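Local coordinates for beta-n-acetylhexosaminidase (Streptococcus pneumoniae, PDB 4AZI), which probably removes terminal beta-linked N-acetylhexosamine residues from glycans, as a family 20 catalytic module of the pneumococcal exo-enzyme StrH, at residues A[39-44]-A[110-115]; A[58-63]-A[159-164]; A[140-145]-A[186-191]; A[357-362]-A[400-405]. The protein carries 2 engineered substitutions. All blocks are in the same frame, centred on the assembly; numbering follows the deposited sequence.

Interaction 1. Residues A[39-44]-A[110-115]; sequences YSDVHL and GLIPAI
Strand 41-44 pairs in parallel with strand 110-115 as the second and third staves of the TIM barrel, a closed sheet of eight parallel strands. The segment axes approach to 4.5 Å and diverge by just 14°. Five backbone hydrogen bonds fix the register: Gly110 N to Ser40 O, Val42 N to Gly110 O, Ile112 N to Val42 O, Leu44 N to Ile112 O and Ala114 N to Leu44 O, all between 2.7 and 2.9 Å. Several of these carbonyls also receive a CA-H contact, such as Asp41 CA on Gly110 O.

Val42, Leu44, Leu111 and Pro113 line the outer face of this pair. There Leu111 CD1 packs against Leu44 CB, and helix 24-37 covers the face through Val31 on Val42 and Leu27 on Leu44. Asp41, His43 and Ile112 look into the barrel. His43 places CG anti to its backbone nitrogen (chi1 178°), which carries the imidazole toward Ile112 and Ala114 of the neighbouring strand: CD2 lies 3.8 Å from Ile112 CG2, the two side chains crossing nearly at right angles, and NE2 lies 3.8 Å from Ala114 CB. Its polar ends are satisfied by flanking strands, ND1 by Ser14 OG and NE2 by Asn178 ND2, two bonds that probably fix the rotation of the ring, with the His43 side chain lying about 8 Å from the bound inhibitor.

At the entry to the pair, Ser40 OG donates to Asp41 OD2 at 2.7 Å, on the anti side of the carboxylate and 35° out of its plane, while Asp41 OD1 comes 3.5 Å from Gly110 CA.

Interaction 2. Residues A[58-63]-A[159-164]; sequences MTITAN and VKALIG
Ala161 and Leu162 meet Met58, Ile60, Thr61 and Ala62 without a flat side chain among them; a planar group does come into touch in the peptide of Thr61, whose O lies 3.7 Å from the Ala161 CB methyl. The rest is mainly aliphatic packing of strand 60-62 on helix 159-164, a helix on the outside of the TIM barrel. The segment axes come within 7.9 Å, with N-to-C directions 144° apart, and the closest pair of alpha carbons is Ile60 with Ala161.

Ile60 carries the centre through two branches. CG2 sits 3.8 Å from Ala161 CB. The other branch bends at chi2 (-58°), dropping CD1 between helix backbone and side chain: it is 3.7 Å from Leu162 CA and 3.9 Å from Leu162 CD1. Met58, in the loop just before the strand, brings CE to that same Leu162 CD1 at 3.7 Å, reaching it because its chain folds at both chi2 and chi3. At the last residue of the strand, Ala62 CB faces Ala161 CB at 4.2 Å, a looser approach.

Elsewhere on these residues, helix 69-83 covers Met58 through Val72 and Ile76. Asn63 adds polar ties to helix 153-170, through Glu154 O and Asn157 ND2, at the turn of the hairpin formed with strand 65-67.

With 204 Å² buried and no polar bond linking the segments, the cohesion of this contact is dispersive and hydrophobic, and the flanking hydrogen bonds of Asn63 probably help to orient the hairpin on the helix.

Interaction 3. Residues A[140-145]-A[186-191]; sequences FDKVSK and NDATSA. With EDO (1,2-ethanediol), chain F.
Asp187 and Ala188, in a short, weakly bonded helix of the TIM barrel's loop region after strand 176-180, pack on segment 140-145, which belongs to the long excursion after strand 110-117.

Three hydrogen bonds run between the segments. The Asp187 carboxylate grips two successive residues: OD1 takes Ser144 OG at 2.6 Å on its syn lone pair, and OD2 takes Lys145 N at 2.7 Å in an almost straight bond (175°). Thr146 OG1 also bonds OD1, a third bond on the carboxylate, which should restrict its rotation. Asp187 CG sits between backbone nitrogen and carbonyl carbon (chi1 75°), directing the group at Ser144. Earlier in the first segment, Asp141 N donates to Ala188 O at 3.1 Å with a bent N-H angle of 138°; the side chain of Asp141 finds its main partner in Tyr196 OH.

One charged pair is bridged by water. Lys142 NZ stands 4.5 Å from Asp187 OD2, too far for a salt bridge; NZ donates to the water, which donates to OD2.

Apolar contacts accompany these bonds. Ala188 CB lies 3.8 Å from Ser144 CB, and Thr189 CG2 comes 3.7 Å from Phe140 CD2, those side chains running alongside each other.

Segment 186-191 leads to the pocket: Ala191 touches the bound inhibitor. Asn186 ND2 donates to O2 of an ethanediol, probably from the crystallisation liquor, at 2.9 Å, and Glu183 OE2 bonds the same small molecule.

Interaction 4. Residues A[357-362]-A[400-405]; sequences FRANYN and NKQAEL
Gln402 hooks its amide onto the backbone of Asn360. From CB, CG stands anti to the backbone nitrogen (chi1 -165°), and a bend at chi2 turns the chain toward the loop, bringing CD within 3.7 Å of Asn360 N. OE1 accepts from Asn360 N at 2.7 Å (166° at the hydrogen) and also lies 3.4 Å from Ala359 CB. At the other amide corner, NE2 gives a longer bond to Asn360 O, 3.3 Å, arriving in the carbonyl plane on a lone pair. One flat amide thus pairs with both the N-H and the C=O of a single residue, which fixes its rotation; Asp406 OD1 takes NE2 as well.

One turn on, Leu405 closes the apolar side. Its CD2 sits over the face of the Tyr361 ring, 3.6 Å from the centroid and 11° off the normal, a CH-pi contact, while CD1 is 3.6 Å from Tyr361 CE1. The Arg358 guanidinium covers the opposite face of the ring, offset toward its rim, and Tyr361 OH is bonded by Asn394 O and Leu397 N.

Asn360 OD1 accepts from Asn362 N in an Asx turn, and from Asn362 ND2 on the other face of its plane, just where Tyr361 serves as N-cap. The contact therefore joins the last helix, 402-414, to the link between helices 339-352 and 362-368, with helix 24-37 bordering it through Glu36 on Asn360 and Asn362.

Overall arrangement
From the N terminus, strand 41-45 opens interaction 1, and its loop closes at strand 110-117. Segment 58-63 starts interaction 2 inside that loop and closes on helix 153-170, so the two cross; they also touch, through Ile115 and Ile163. Segment 140-145 opens interaction 3 before interaction 2 has closed, giving a second crossing, and residues 186-191 complete it. Interactions 1 and 3 are in series, and no contact nests within another. Interaction 4 comes last, joining 357-362 to the final helix, and meets interaction 1 where Phe357 packs on Tyr39. Barrel wall, outer helix, loop region and C-terminal helices are thereby tied together, interactions 3 and 4 lying 49 Å apart between centres.

Interaction 1. Residues A[39-44]-A[110-115]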
loop_
_atom_site.group_PDB
_atom_site.type_symbol
_atom_site.label_atom_id
_atom_site.label_comp_id
_atom_site.label_asym_id
_atom_site.label_seq_id
_atom_site.Cartn_x
_atom_site.Cartn_y
_atom_site.Cartn_z
ATOM N N TYR A 39 -8.486 8.199 -9.269
ATOM C CA TYR A 39 -7.276 7.624 -8.675
ATOM C C TYR A 39 -6.498 6.837 -9.722
ATOM O O TYR A 39 -7.031 6.531 -10.787
ATOM C CB TYR A 39 -7.646 6.697 -7.510
ATOM C CG TYR A 39 -8.121 7.426 -6.281
ATOM C CD1 TYR A 39 -9.443 7.889 -6.177
ATOM C CD2 TYR A 39 -7.251 7.657 -5.216
ATOM C CE1 TYR A 39 -9.877 8.575 -5.054
ATOM C CE2 TYR A 39 -7.675 8.336 -4.084
ATOM C CZ TYR A 39 -8.991 8.791 -4.006
ATOM O OH TYR A 39 -9.394 9.470 -2.881
ATOM N N SER A 40 -5.241 6.507 -9.422
ATOM C CA SER A 40 -4.437 5.719 -10.344
ATOM C C SER A 40 -4.099 4.319 -9.818
ATOM O O SER A 40 -3.768 3.429 -10.602
ATOM C CB SER A 40 -3.146 6.467 -10.719
ATOM O OG SER A 40 -2.375 6.737 -9.563
ATOM N N ASP A 41 -4.169 4.133 -8.501
ATOM C CA ASP A 41 -3.704 2.889 -7.872
ATOM C C ASP A 41 -4.510 2.498 -6.638
ATOM O O ASP A 41 -5.025 3.364 -5.931
ATOM C CB ASP A 41 -2.234 3.032 -7.444
ATOM C CG ASP A 41 -1.303 3.317 -8.613
ATOM O OD1 ASP A 41 -0.825 2.358 -9.260
ATOM O OD2 ASP A 41 -1.046 4.509 -8.883
ATOM N N VAL A 42 -4.574 1.191 -6.377
ATOM C CA VAL A 42 -5.023 0.662 -5.089
ATOM C C VAL A 42 -3.817 0.039 -4.382
ATOM O O VAL A 42 -3.167 -0.862 -4.921
ATOM C CB VAL A 42 -6.166 -0.378 -5.248
ATOM C CG1 VAL A 42 -6.466 -1.070 -3.927
ATOM C CG2 VAL A 42 -7.428 0.282 -5.775
ATOM N N HIS A 43 -3.510 0.546 -3.187
ATOM C CA HIS A 43 -2.444 0.000 -2.363
ATOM C C HIS A 43 -3.050 -1.012 -1.450
ATOM O O HIS A 43 -3.920 -0.685 -0.635
ATOM C CB HIS A 43 -1.757 1.107 -1.574
ATOM C CG HIS A 43 -0.669 0.622 -0.644
ATOM N ND1 HIS A 43 -0.902 0.320 0.648
ATOM C CD2 HIS A 43 0.693 0.402 -0.861
ATOM C CE1 HIS A 43 0.247 -0.072 1.231
ATOM N NE2 HIS A 43 1.222 -0.023 0.309
ATOM N N LEU A 44 -2.610 -2.259 -1.588
ATOM C CA LEU A 44 -3.220 -3.355 -0.846
ATOM C C LEU A 44 -2.238 -4.083 0.078
ATOM O O LEU A 44 -1.354 -4.832 -0.366
ATOM C CB LEU A 44 -3.933 -4.324 -1.801
ATOM C CG LEU A 44 -4.891 -5.375 -1.210
ATOM C CD1 LEU A 44 -6.159 -4.756 -0.627
ATOM C CD2 LEU A 44 -5.249 -6.428 -2.255
ATOM N N GLY A 110 -3.614 0.665 -11.215
ATOM C CA GLY A 110 -2.577 -0.253 -10.783
ATOM C C GLY A 110 -2.889 -0.854 -9.423
ATOM O O GLY A 110 -3.658 -0.291 -8.646
ATOM N N LEU A 111 -2.315 -2.015 -9.140
ATOM C CA LEU A 111 -2.312 -2.536 -7.779
ATOM C C LEU A 111 -0.903 -2.432 -7.184
ATOM O O LEU A 111 0.088 -2.756 -7.839
ATOM C CB LEU A 111 -2.807 -3.986 -7.720
ATOM C CG LEU A 111 -2.938 -4.516 -6.284
ATOM C CD1 LEU A 111 -4.349 -4.316 -5.745
ATOM C CD2 LEU A 111 -2.529 -5.975 -6.193
ATOM N N ILE A 112 -0.825 -1.961 -5.944
ATOM C CA ILE A 112 0.419 -1.996 -5.201
ATOM C C ILE A 112 0.274 -2.881 -3.966
ATOM O O ILE A 112 -0.324 -2.467 -2.971
ATOM C CB ILE A 112 0.902 -0.591 -4.766
ATOM C CG1 ILE A 112 0.874 0.410 -5.926
ATOM C CG2 ILE A 112 2.297 -0.684 -4.155
ATOM C CD1 ILE A 112 1.102 1.854 -5.496
ATOM N N PRO A 113 0.836 -4.101 -4.011
ATOM C CA PRO A 113 0.812 -4.959 -2.823
ATOM C C PRO A 113 1.814 -4.552 -1.741
ATOM O O PRO A 113 2.924 -4.080 -2.053
ATOM C CB PRO A 113 1.217 -6.319 -3.386
ATOM C CG PRO A 113 2.142 -5.982 -4.516
ATOM C CD PRO A 113 1.554 -4.738 -5.137
ATOM N N ALA A 114 1.429 -4.772 -0.484
ATOM C CA ALA A 114 2.340 -4.697 0.657
ATOM C C ALA A 114 2.341 -6.016 1.437
ATOM O O ALA A 114 1.267 -6.590 1.706
ATOM C CB ALA A 114 1.972 -3.534 1.574
ATOM N N ILE A 115 3.542 -6.497 1.762
ATOM C CA ILE A 115 3.749 -7.634 2.674
ATOM C C ILE A 115 4.745 -7.179 3.728
ATOM O O ILE A 115 5.939 -7.045 3.440
ATOM C CB ILE A 115 4.340 -8.885 1.966
ATOM C CG1 ILE A 115 3.498 -9.326 0.754
ATOM C CG2 ILE A 115 4.566 -10.019 2.970
ATOM C CD1 ILE A 115 2.138 -9.917 1.079
#

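Interaction 2. Residues A[58-63]-A[159-164]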
loop_
_atom_site.group_PDB
_atom_site.type_symbol
_atom_site.label_atom_id
_atom_site.label_comp_id
_atom_site.label_asym_id
_atom_site.label_seq_id
_atom_site.Cartn_x
_atom_site.Cartn_y
_atom_site.Cartn_z
ATOM N N MET A 58 3.007 -22.832 -2.138
ATOM C CA MET A 58 3.626 -22.131 -1.019
ATOM C C MET A 58 4.858 -22.869 -0.502
ATOM O O MET A 58 5.238 -22.708 0.657
ATOM C CB MET A 58 2.603 -21.922 0.110
ATOM C CG MET A 58 1.542 -20.881 -0.196
ATOM S SD MET A 58 2.211 -19.217 -0.414
ATOM C CE MET A 58 2.540 -18.710 1.267
ATOM N N THR A 59 5.472 -23.676 -1.366
ATOM C CA THR A 59 6.686 -24.412 -1.018
ATOM C C THR A 59 7.821 -23.423 -0.776
ATOM O O THR A 59 8.053 -22.527 -1.585
ATOM C CB THR A 59 7.094 -25.401 -2.140
ATOM O OG1 THR A 59 6.029 -26.325 -2.382
ATOM C CG2 THR A 59 8.354 -26.170 -1.766
ATOM N N ILE A 60 8.526 -23.602 0.339
ATOM C CA ILE A 60 9.632 -22.726 0.711
ATOM C C ILE A 60 10.905 -23.535 0.909
ATOM O O ILE A 60 10.896 -24.571 1.576
ATOM C CB ILE A 60 9.313 -21.923 2.008
ATOM C CG1 ILE A 60 8.127 -20.965 1.812
ATOM C CG2 ILE A 60 10.541 -21.176 2.518
ATOM C CD1 ILE A 60 8.293 -19.940 0.710
ATOM N N THR A 61 11.998 -23.055 0.325
ATOM C CA THR A 61 13.313 -23.620 0.582
ATOM C C THR A 61 14.191 -22.593 1.288
ATOM O O THR A 61 14.409 -21.506 0.777
ATOM C CB THR A 61 13.989 -24.073 -0.720
ATOM O OG1 THR A 61 13.094 -24.928 -1.420
ATOM C CG2 THR A 61 15.276 -24.840 -0.431
ATOM N N ALA A 62 14.676 -22.964 2.470
ATOM C CA ALA A 62 15.541 -22.125 3.294
ATOM C C ALA A 62 16.166 -22.988 4.380
ATOM O O ALA A 62 15.601 -24.012 4.772
ATOM C CB ALA A 62 14.750 -20.987 3.926
ATOM N N ASN A 63 17.329 -22.566 4.862
ATOM C CA ASN A 63 17.989 -23.215 5.992
ATOM C C ASN A 63 18.384 -24.659 5.700
ATOM O O ASN A 63 18.407 -25.490 6.608
ATOM C CB ASN A 63 17.104 -23.146 7.242
ATOM C CG ASN A 63 16.825 -21.722 7.677
ATOM O OD1 ASN A 63 17.738 -20.906 7.764
ATOM N ND2 ASN A 63 15.566 -21.421 7.961
ATOM N N VAL A 159 11.710 -16.052 6.274
ATOM C CA VAL A 159 10.893 -14.907 5.876
ATOM C C VAL A 159 11.325 -14.350 4.522
ATOM O O VAL A 159 10.483 -14.117 3.665
ATOM C CB VAL A 159 10.864 -13.822 6.967
ATOM C CG1 VAL A 159 10.201 -12.551 6.466
ATOM C CG2 VAL A 159 10.110 -14.351 8.180
ATOM N N LYS A 160 12.634 -14.173 4.332
ATOM C CA LYS A 160 13.181 -13.709 3.062
ATOM C C LYS A 160 12.769 -14.587 1.881
ATOM O O LYS A 160 12.444 -14.074 0.807
ATOM C CB LYS A 160 14.707 -13.632 3.113
ATOM C CG LYS A 160 15.247 -12.483 3.941
ATOM C CD LYS A 160 16.745 -12.363 3.751
ATOM C CE LYS A 160 17.469 -12.266 5.078
ATOM N NZ LYS A 160 18.945 -12.165 4.875
ATOM N N ALA A 161 12.811 -15.905 2.083
ATOM C CA ALA A 161 12.402 -16.854 1.058
ATOM C C ALA A 161 10.912 -16.701 0.763
ATOM O O ALA A 161 10.521 -16.669 -0.404
ATOM C CB ALA A 161 12.726 -18.288 1.478
ATOM N N LEU A 162 10.102 -16.585 1.822
ATOM C CA LEU A 162 8.646 -16.376 1.701
ATOM C C LEU A 162 8.311 -15.101 0.931
ATOM O O LEU A 162 7.506 -15.120 0.003
ATOM C CB LEU A 162 7.981 -16.337 3.081
ATOM C CG LEU A 162 6.451 -16.189 3.079
ATOM C CD1 LEU A 162 5.813 -17.367 2.357
ATOM C CD2 LEU A 162 5.929 -16.081 4.506
ATOM N N ILE A 163 8.940 -13.993 1.310
ATOM C CA ILE A 163 8.713 -12.727 0.603
ATOM C C ILE A 163 9.196 -12.790 -0.846
ATOM O O ILE A 163 8.595 -12.175 -1.724
ATOM C CB ILE A 163 9.281 -11.523 1.378
ATOM C CG1 ILE A 163 8.344 -11.216 2.550
ATOM C CG2 ILE A 163 9.386 -10.296 0.481
ATOM C CD1 ILE A 163 9.015 -10.525 3.702
ATOM N N GLY A 164 10.268 -13.546 -1.080
ATOM C CA GLY A 164 10.733 -13.868 -2.436
ATOM C C GLY A 164 9.667 -14.518 -3.309
ATOM O O GLY A 164 9.482 -14.130 -4.470
#

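Interaction 3. Residues A[140-145]-A[186-191]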
loop_
_atom_site.group_PDB
_atom_site.type_symbol
_atom_site.label_atom_id
_atom_site.label_comp_id
_atom_site.label_asym_id
_atom_site.label_seq_id
_atom_site.Cartn_x
_atom_site.Cartn_y
_atom_site.Cartn_z
ATOM N N PHE A 140 12.497 -7.841 23.782
ATOM C CA PHE A 140 13.016 -6.654 24.470
ATOM C C PHE A 140 12.392 -6.543 25.869
ATOM O O PHE A 140 12.718 -7.349 26.739
ATOM C CB PHE A 140 12.803 -5.386 23.625
ATOM C CG PHE A 140 13.565 -5.387 22.319
ATOM C CD1 PHE A 140 14.955 -5.280 22.305
ATOM C CD2 PHE A 140 12.896 -5.497 21.106
ATOM C CE1 PHE A 140 15.659 -5.288 21.109
ATOM C CE2 PHE A 140 13.600 -5.506 19.903
ATOM C CZ PHE A 140 14.981 -5.399 19.908
ATOM N N ASP A 141 11.500 -5.573 26.086
ATOM C CA ASP A 141 10.769 -5.438 27.355
ATOM C C ASP A 141 9.903 -6.655 27.639
ATOM O O ASP A 141 9.566 -6.939 28.791
ATOM C CB ASP A 141 9.851 -4.220 27.333
ATOM C CG ASP A 141 10.599 -2.912 27.339
ATOM O OD1 ASP A 141 11.851 -2.911 27.326
ATOM O OD2 ASP A 141 9.913 -1.877 27.345
ATOM N N LYS A 142 9.505 -7.323 26.563
ATOM C CA LYS A 142 8.820 -8.606 26.607
ATOM C C LYS A 142 9.026 -9.288 25.266
ATOM O O LYS A 142 9.634 -8.710 24.356
ATOM C CB LYS A 142 7.329 -8.435 26.895
ATOM C CG LYS A 142 6.551 -7.612 25.879
ATOM C CD LYS A 142 5.067 -7.938 25.972
ATOM C CE LYS A 142 4.238 -6.917 25.216
ATOM N NZ LYS A 142 2.831 -7.358 25.000
ATOM N N VAL A 143 8.535 -10.518 25.149
ATOM C CA VAL A 143 8.534 -11.210 23.869
ATOM C C VAL A 143 7.504 -10.546 22.961
ATOM O O VAL A 143 6.327 -10.441 23.312
ATOM C CB VAL A 143 8.263 -12.718 24.035
ATOM C CG1 VAL A 143 8.152 -13.406 22.679
ATOM C CG2 VAL A 143 9.371 -13.355 24.869
ATOM N N SER A 144 7.966 -10.065 21.811
ATOM C CA SER A 144 7.087 -9.374 20.870
ATOM C C SER A 144 6.115 -10.344 20.217
ATOM O O SER A 144 6.443 -11.506 19.964
ATOM C CB SER A 144 7.900 -8.650 19.792
ATOM O OG SER A 144 7.046 -8.169 18.769
ATOM N N LYS A 145 4.914 -9.855 19.941
ATOM C CA LYS A 145 3.950 -10.628 19.171
ATOM C C LYS A 145 3.921 -10.206 17.709
ATOM O O LYS A 145 3.223 -10.822 16.902
ATOM C CB LYS A 145 2.559 -10.510 19.777
ATOM C CG LYS A 145 2.458 -11.171 21.140
ATOM C CD LYS A 145 1.133 -11.896 21.276
ATOM C CE LYS A 145 1.346 -13.232 21.966
ATOM N NZ LYS A 145 1.908 -14.270 21.060
ATOM N N ASN A 186 7.049 -2.279 18.106
ATOM C CA ASN A 186 6.353 -1.282 18.912
ATOM C C ASN A 186 5.699 -1.888 20.158
ATOM O O ASN A 186 5.669 -1.261 21.212
ATOM C CB ASN A 186 5.356 -0.458 18.089
ATOM C CG ASN A 186 4.322 -1.301 17.365
ATOM O OD1 ASN A 186 4.376 -2.535 17.355
ATOM N ND2 ASN A 186 3.374 -0.623 16.725
ATOM N N ASP A 187 5.226 -3.126 20.031
ATOM C CA ASP A 187 4.502 -3.801 21.108
ATOM C C ASP A 187 5.394 -4.215 22.276
ATOM O O ASP A 187 4.898 -4.500 23.369
ATOM C CB ASP A 187 3.742 -5.015 20.555
ATOM C CG ASP A 187 4.646 -6.197 20.244
ATOM O OD1 ASP A 187 5.670 -6.043 19.526
ATOM O OD2 ASP A 187 4.319 -7.301 20.715
ATOM N N ALA A 188 6.703 -4.239 22.046
ATOM C CA ALA A 188 7.657 -4.777 23.008
ATOM C C ALA A 188 8.638 -3.726 23.503
ATOM O O ALA A 188 9.553 -4.047 24.246
ATOM C CB ALA A 188 8.414 -5.948 22.389
ATOM N N THR A 189 8.449 -2.475 23.078
ATOM C CA THR A 189 9.362 -1.385 23.424
ATOM C C THR A 189 8.620 -0.083 23.726
ATOM O O THR A 189 9.238 0.971 23.780
ATOM C CB THR A 189 10.337 -1.085 22.265
ATOM O OG1 THR A 189 9.586 -0.669 21.116
ATOM C CG2 THR A 189 11.202 -2.305 21.914
ATOM N N SER A 190 7.304 -0.169 23.925
ATOM C CA SER A 190 6.400 1.003 23.976
ATOM C C SER A 190 6.653 2.002 22.845
ATOM O O SER A 190 6.807 3.203 23.073
ATOM C CB SER A 190 6.401 1.688 25.349
ATOM O OG SER A 190 6.349 0.732 26.389
ATOM N N ALA A 191 6.684 1.477 21.622
ATOM C CA ALA A 191 6.845 2.276 20.414
ATOM C C ALA A 191 8.142 3.083 20.428
ATOM O O ALA A 191 8.136 4.275 20.130
ATOM C CB ALA A 191 5.630 3.177 20.176
HETATM C C1 EDO F . -0.052 1.439 16.139
HETATM O O1 EDO F . 0.165 2.364 15.066
HETATM C C2 EDO F . -0.267 0.035 15.574
HETATM O O2 EDO F . 0.969 -0.478 15.074
HETATM O O HOH W 1 8.966 0.903 27.008
HETATM O O HOH W 2 2.228 -7.589 22.281
#

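Interaction 4. Residues A[357-362]-A[400-405]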
loop_
_atom_site.group_PDB
_atom_site.type_symbol
_atom_site.label_atom_id
_atom_site.label_comp_id
_atom_site.label_asym_id
_atom_site.label_seq_id
_atom_site.Cartn_x
_atom_site.Cartn_y
_atom_site.Cartn_z
ATOM N N PHE A 357 -6.708 14.543 -10.089
ATOM C CA PHE A 357 -7.511 13.355 -10.353
ATOM C C PHE A 357 -8.122 13.354 -11.743
ATOM O O PHE A 357 -8.553 14.396 -12.244
ATOM C CB PHE A 357 -8.597 13.216 -9.283
ATOM C CG PHE A 357 -8.063 12.795 -7.942
ATOM C CD1 PHE A 357 -7.367 13.696 -7.135
ATOM C CD2 PHE A 357 -8.227 11.489 -7.494
ATOM C CE1 PHE A 357 -6.861 13.303 -5.904
ATOM C CE2 PHE A 357 -7.725 11.091 -6.261
ATOM C CZ PHE A 357 -7.042 11.998 -5.464
ATOM N N ARG A 358 -8.166 12.175 -12.358
ATOM C CA ARG A 358 -8.778 12.008 -13.673
ATOM C C ARG A 358 -10.282 12.210 -13.617
ATOM O O ARG A 358 -10.917 11.995 -12.573
ATOM C CB ARG A 358 -8.499 10.609 -14.242
ATOM C CG ARG A 358 -7.080 10.386 -14.747
ATOM C CD ARG A 358 -6.957 9.030 -15.424
ATOM N NE ARG A 358 -7.294 9.094 -16.845
ATOM C CZ ARG A 358 -7.508 8.037 -17.631
ATOM N NH1 ARG A 358 -7.437 6.799 -17.144
ATOM N NH2 ARG A 358 -7.797 8.222 -18.918
ATOM N N ALA A 359 -10.842 12.628 -14.752
ATOM C CA ALA A 359 -12.282 12.551 -14.982
ATOM C C ALA A 359 -12.714 11.081 -14.958
ATOM O O ALA A 359 -11.874 10.178 -14.965
ATOM C CB ALA A 359 -12.628 13.195 -16.316
ATOM N N ASN A 360 -14.020 10.841 -14.909
ATOM C CA ASN A 360 -14.554 9.486 -14.887
ATOM C C ASN A 360 -14.745 8.954 -16.303
ATOM O O ASN A 360 -15.610 9.430 -17.044
ATOM C CB ASN A 360 -15.870 9.441 -14.100
ATOM C CG ASN A 360 -16.475 8.048 -14.025
ATOM O OD1 ASN A 360 -15.930 7.070 -14.546
ATOM N ND2 ASN A 360 -17.620 7.955 -13.366
ATOM N N TYR A 361 -13.943 7.953 -16.650
ATOM C CA TYR A 361 -13.898 7.398 -18.000
ATOM C C TYR A 361 -14.699 6.114 -18.178
ATOM O O TYR A 361 -14.599 5.461 -19.222
ATOM C CB TYR A 361 -12.436 7.194 -18.435
ATOM C CG TYR A 361 -11.825 8.475 -18.943
ATOM C CD1 TYR A 361 -11.977 8.854 -20.276
ATOM C CD2 TYR A 361 -11.126 9.328 -18.086
ATOM C CE1 TYR A 361 -11.441 10.038 -20.749
ATOM C CE2 TYR A 361 -10.586 10.515 -18.548
ATOM C CZ TYR A 361 -10.753 10.864 -19.882
ATOM O OH TYR A 361 -10.229 12.041 -20.350
ATOM N N ASN A 362 -15.504 5.760 -17.176
ATOM C CA ASN A 362 -16.261 4.505 -17.219
ATOM C C ASN A 362 -17.380 4.479 -18.253
ATOM O O ASN A 362 -17.518 3.499 -18.984
ATOM C CB ASN A 362 -16.781 4.112 -15.837
ATOM C CG ASN A 362 -15.709 3.468 -14.978
ATOM O OD1 ASN A 362 -15.184 2.393 -15.306
ATOM N ND2 ASN A 362 -15.372 4.124 -13.873
ATOM N N ASN A 400 -11.984 18.280 -13.084
ATOM C CA ASN A 400 -12.657 19.550 -13.377
ATOM C C ASN A 400 -13.530 19.510 -14.628
ATOM O O ASN A 400 -14.410 20.355 -14.795
ATOM C CB ASN A 400 -11.641 20.679 -13.519
ATOM C CG ASN A 400 -11.065 21.109 -12.191
ATOM O OD1 ASN A 400 -11.803 21.480 -11.283
ATOM N ND2 ASN A 400 -9.738 21.058 -12.068
ATOM N N LYS A 401 -13.292 18.519 -15.488
ATOM C CA LYS A 401 -13.851 18.513 -16.841
ATOM C C LYS A 401 -14.771 17.329 -17.164
ATOM O O LYS A 401 -14.750 16.802 -18.287
ATOM C CB LYS A 401 -12.719 18.603 -17.872
ATOM C CG LYS A 401 -11.895 19.878 -17.792
ATOM C CD LYS A 401 -12.701 21.104 -18.202
ATOM C CE LYS A 401 -12.006 22.396 -17.787
ATOM N NZ LYS A 401 -10.793 22.661 -18.608
ATOM N N GLN A 402 -15.590 16.927 -16.196
ATOM C CA GLN A 402 -16.529 15.824 -16.412
ATOM C C GLN A 402 -17.589 16.176 -17.454
ATOM O O GLN A 402 -17.835 15.400 -18.376
ATOM C CB GLN A 402 -17.195 15.384 -15.102
ATOM C CG GLN A 402 -17.895 14.037 -15.198
ATOM C CD GLN A 402 -16.977 12.925 -15.679
ATOM O OE1 GLN A 402 -15.841 12.797 -15.219
ATOM N NE2 GLN A 402 -17.463 12.119 -16.612
ATOM N N ALA A 403 -18.209 17.344 -17.297
ATOM C CA ALA A 403 -19.218 17.825 -18.240
ATOM C C ALA A 403 -18.686 17.772 -19.673
ATOM O O ALA A 403 -19.365 17.285 -20.582
ATOM C CB ALA A 403 -19.655 19.234 -17.871
ATOM N N GLU A 404 -17.449 18.233 -19.843
ATOM C CA GLU A 404 -16.775 18.268 -21.134
ATOM C C GLU A 404 -16.577 16.863 -21.708
ATOM O O GLU A 404 -16.867 16.629 -22.883
ATOM C CB GLU A 404 -15.437 19.022 -21.013
ATOM C CG GLU A 404 -15.561 20.534 -20.777
ATOM C CD GLU A 404 -15.981 20.932 -19.358
ATOM O OE1 GLU A 404 -16.268 20.056 -18.510
ATOM O OE2 GLU A 404 -16.027 22.152 -19.082
ATOM N N LEU A 405 -16.111 15.930 -20.875
ATOM C CA LEU A 405 -16.002 14.519 -21.272
ATOM C C LEU A 405 -17.366 13.903 -21.609
ATOM O O LEU A 405 -17.495 13.171 -22.592
ATOM C CB LEU A 405 -15.307 13.685 -20.189
ATOM C CG LEU A 405 -15.121 12.183 -20.447
ATOM C CD1 LEU A 405 -14.363 11.908 -21.741
ATOM C CD2 LEU A 405 -14.416 11.529 -19.270
#